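Local coordinates for particle-associated lyase (Acinetobacter bacteriophage AP22, PDB 4Y9V), which binds capsular saccharide of Acinetobacter baumannii and, as a phage tailspike, probably cleaves that polysaccharide so that the virus can reach the cell, at residues T49-K53 / M54-P58; N360-S363 / N364-I367. One frame throughout, in Å; residues are numbered along the deposited sequence. Where two conformers were deposited one is given.

Contact 1. Residues T49-K53 / M54-P58; sequences TYLKK and MNILP
M54 N donates a hydrogen bond to Y50 O at 2.9 Å in the final turn of helix 47-54, after which N55 turns to positive phi (53°) and two amides fold back, I56 N to L51 O at 3.0 Å and N55 N to K52 O at 3.0 Å. These are the 6→1 and 5→2 bonds counted from L51. With CG beside its backbone N (chi1 -65°), the M54 side chain runs back along the last turn, and SD comes up at the edge of the Y50 ring, 4.1 Å from CD2 in one of the two deposited conformers of Y50, an edge-on Met-aromatic contact. The ring also packs on V65 and V69, and its hydroxyl is bonded to D72. L51 is the buried residue here. Its CD2 meets I56 CG2 at 4.1 Å, the two side chains crossing at about a right angle, while its CD1 sits 4.2 Å from P58 CG. A water donates a hydrogen bond to K52 O. The paired return bonds, together with the apolar contact of L51 and I56, make this a Schellman motif ending the helix.

Contact 2. Residues N360-S363 / N364-I367; sequences NEYS and NCDI
Y362 meets both C365 and I367 across the corner where strand 360-363 gives way to strand 366-368. Its CB lies 4.3 Å from I367 CD1, a plain apolar touch. Beyond CG, ring atom CD2 is 4.2 Å from C365 SG. The sulfur stands at the ring's edge, close to its plane, 5.5 Å from the ring centroid, so this is an edge-on sulfur-aromatic contact. The ring also meets Y345, nearly parallel to it, and pairs edge-to-face with F355. At the tip, OH is hydrogen-bonded to T354 O, which fixes the far end of the ring. C365 gets its sulfur there with SG beside its own backbone N (chi1 -70°), a position that also leaves SG 3.4 Å from S363 O. The bend itself falls at N364, in left-handed helical geometry (phi 56°). The side chains of S363 and N364 lie side by side, ND2 of N364 being 3.9 Å from CB of S363, and D346 OD1 takes a hydrogen bond from each polar tip. N391 spans the corner, bonding Y362 O and C365 N through its amide. The chemistry is therefore divided: between the two segments the side chains meet by dispersion and weak sulfur-ring attraction, whereas the polar tips of Y362, S363 and N364 bond to T354 and D346, consistent with the turn being fixed by the neighbouring coils.

In the fold
Contacts 1 and 2 lie far apart on one elongated chain, with centres 51 Å apart and nearest atoms about 42 Å apart. Contact 1 caps a short helix near the N-terminal end, whereas contact 2 is a corner of the parallel beta-helix, within the pectin lyase-like region. From contact 2, the Y362 side chain is about 13 Å from a bound N-acetylmannosaminuronic acid unit. The glycan pocket, which includes R166, Y168 and H337, takes no residue from either contact. Both adjoin other subunits of the trimer. K52 and K53 pack on S33 and K32 of the second subunit, and in one of its conformers D366 forms a salt bridge with R342 of that same subunit.

Contact 1. Residues T49-K53 / M54-P58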
# COMPACT_ATOMS: atom_id res chain seq x y z
N THR A 49 -20.34 -44.41 7.27
CA THR A 49 -20.99 -45.49 6.54
C THR A 49 -19.97 -46.37 5.85
O THR A 49 -20.11 -47.61 5.79
CB THR A 49 -22.04 -44.94 5.54
OG1 THR A 49 -21.39 -44.14 4.60
CG2 THR A 49 -23.19 -44.29 6.24
N TYR A 50 -18.91 -45.79 5.27
CA TYR A 50 -17.83 -46.50 4.68
C TYR A 50 -17.07 -47.36 5.69
O TYR A 50 -16.71 -48.52 5.41
CB TYR A 50 -16.82 -45.56 3.95
CG TYR A 50 -17.18 -45.33 2.50
CD1 TYR A 50 -18.08 -44.36 2.11
CD2 TYR A 50 -16.57 -46.08 1.52
CE1 TYR A 50 -18.38 -44.19 0.75
CE2 TYR A 50 -16.85 -45.91 0.17
CZ TYR A 50 -17.76 -44.97 -0.20
OH TYR A 50 -18.08 -44.76 -1.53
N LEU A 51 -16.79 -46.80 6.87
CA LEU A 51 -16.12 -47.58 7.90
C LEU A 51 -16.91 -48.82 8.24
O LEU A 51 -16.37 -49.93 8.36
CB LEU A 51 -15.88 -46.71 9.15
CG LEU A 51 -14.85 -45.57 8.94
CD1 LEU A 51 -14.91 -44.62 10.11
CD2 LEU A 51 -13.47 -46.07 8.80
N LYS A 52 -18.22 -48.68 8.43
CA LYS A 52 -19.06 -49.84 8.73
C LYS A 52 -19.02 -50.83 7.59
O LYS A 52 -18.79 -52.05 7.78
CB LYS A 52 -20.51 -49.46 9.00
CG LYS A 52 -21.40 -50.69 9.30
CD LYS A 52 -21.26 -51.13 10.74
CE LYS A 52 -22.02 -52.39 11.01
NZ LYS A 52 -21.51 -53.57 10.25
N LYS A 53 -19.25 -50.38 6.37
CA LYS A 53 -19.43 -51.31 5.26
C LYS A 53 -18.14 -52.04 4.96
O LYS A 53 -18.16 -53.23 4.59
CB LYS A 53 -19.99 -50.57 4.03
CG LYS A 53 -20.45 -51.47 2.94
CD LYS A 53 -21.46 -52.51 3.37
CE LYS A 53 -22.19 -53.14 2.19
NZ LYS A 53 -22.96 -54.36 2.64
N MET A 54 -17.00 -51.37 5.09
CA MET A 54 -15.71 -51.95 4.87
C MET A 54 -15.14 -52.70 6.09
O MET A 54 -14.06 -53.28 6.03
CB MET A 54 -14.71 -50.88 4.39
CG MET A 54 -15.09 -50.32 3.04
SD MET A 54 -13.97 -49.05 2.43
CE MET A 54 -12.48 -50.00 2.21
N ASN A 55 -15.88 -52.66 7.19
CA ASN A 55 -15.48 -53.29 8.45
C ASN A 55 -14.09 -52.85 8.89
O ASN A 55 -13.22 -53.68 9.21
CB ASN A 55 -15.61 -54.80 8.38
CG ASN A 55 -15.45 -55.46 9.73
OD1 ASN A 55 -15.73 -54.84 10.79
ND2 ASN A 55 -14.91 -56.69 9.65
N ILE A 56 -13.91 -51.54 8.92
CA ILE A 56 -12.71 -50.89 9.42
C ILE A 56 -13.11 -50.07 10.63
O ILE A 56 -14.03 -49.23 10.55
CB ILE A 56 -12.03 -50.03 8.33
CG1 ILE A 56 -11.62 -50.82 7.15
CG2 ILE A 56 -10.88 -49.22 8.96
CD1 ILE A 56 -10.53 -51.80 7.36
N LEU A 57 -12.50 -50.31 11.79
CA LEU A 57 -12.82 -49.55 12.98
C LEU A 57 -12.26 -48.14 12.85
O LEU A 57 -11.19 -47.93 12.29
CB LEU A 57 -12.26 -50.19 14.24
CG LEU A 57 -12.60 -51.65 14.46
CD1 LEU A 57 -12.01 -52.07 15.81
CD2 LEU A 57 -14.08 -51.87 14.41
N PRO A 58 -12.91 -47.15 13.47
CA PRO A 58 -12.39 -45.78 13.41
C PRO A 58 -11.06 -45.57 14.13
O PRO A 58 -10.49 -44.49 14.03
CB PRO A 58 -13.50 -44.94 14.03
CG PRO A 58 -14.69 -45.75 14.11
CD PRO A 58 -14.25 -47.19 14.04
O HOH W 1 -18.77 -53.57 10.01

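Contact 2. Residues N360-S363 / N364-I367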
# COMPACT_ATOMS: atom_id res chain seq x y z
N ASN A 360 11.32 -7.37 -7.29
CA ASN A 360 10.67 -7.77 -6.05
C ASN A 360 10.65 -6.60 -5.08
O ASN A 360 11.42 -5.65 -5.23
CB ASN A 360 11.39 -8.97 -5.43
CG ASN A 360 11.27 -10.23 -6.26
OD1 ASN A 360 10.22 -10.49 -6.88
ND2 ASN A 360 12.33 -11.03 -6.30
N GLU A 361 9.81 -6.72 -4.05
CA GLU A 361 9.65 -5.62 -3.09
C GLU A 361 9.34 -6.14 -1.70
O GLU A 361 8.56 -7.09 -1.53
CB GLU A 361 8.51 -4.69 -3.56
CG GLU A 361 8.24 -3.48 -2.67
CD GLU A 361 7.34 -2.44 -3.32
OE1 GLU A 361 6.50 -2.83 -4.17
OE2 GLU A 361 7.45 -1.26 -2.95
N TYR A 362 9.92 -5.48 -0.70
CA TYR A 362 9.41 -5.47 0.67
C TYR A 362 8.96 -4.03 0.94
O TYR A 362 9.78 -3.11 0.79
CB TYR A 362 10.43 -5.88 1.74
CG TYR A 362 10.80 -7.35 1.71
CD1 TYR A 362 11.72 -7.85 0.80
CD2 TYR A 362 10.20 -8.24 2.58
CE1 TYR A 362 12.04 -9.20 0.78
CE2 TYR A 362 10.52 -9.59 2.57
CZ TYR A 362 11.44 -10.08 1.64
OH TYR A 362 11.70 -11.42 1.68
N SER A 363 7.70 -3.84 1.30
CA SER A 363 7.17 -2.50 1.56
C SER A 363 6.41 -2.50 2.88
O SER A 363 5.70 -3.45 3.20
CB SER A 363 6.26 -2.04 0.43
OG SER A 363 5.23 -2.97 0.14
N ASN A 364 6.56 -1.41 3.63
CA ASN A 364 5.80 -1.23 4.86
C ASN A 364 5.99 -2.40 5.83
O ASN A 364 5.07 -2.69 6.61
CB ASN A 364 4.31 -1.02 4.56
CG ASN A 364 4.12 0.16 3.63
OD1 ASN A 364 4.52 1.27 3.95
ND2 ASN A 364 3.53 -0.13 2.47
N CYS A 365 7.14 -3.02 5.80
CA CYS A 365 7.42 -4.18 6.64
C CYS A 365 8.26 -3.81 7.86
O CYS A 365 9.06 -2.88 7.80
CB CYS A 365 8.20 -5.26 5.87
SG CYS A 365 7.24 -6.12 4.58
N ASP A 366 8.10 -4.60 8.91
CA ASP A 366 8.97 -4.60 10.07
C ASP A 366 9.98 -5.72 9.86
O ASP A 366 9.57 -6.89 9.81
CB ASP A 366 8.18 -4.86 11.37
CG ASP A 366 7.39 -3.68 11.87
OD1 ASP A 366 6.67 -3.87 12.86
OD2 ASP A 366 7.57 -2.59 11.30
N ILE A 367 11.25 -5.36 9.71
CA ILE A 367 12.29 -6.33 9.37
C ILE A 367 13.35 -6.30 10.46
O ILE A 367 14.05 -5.31 10.65
CB ILE A 367 12.92 -6.07 8.00
CG1 ILE A 367 11.85 -5.95 6.90
CG2 ILE A 367 13.93 -7.18 7.69
CD1 ILE A 367 12.37 -5.57 5.55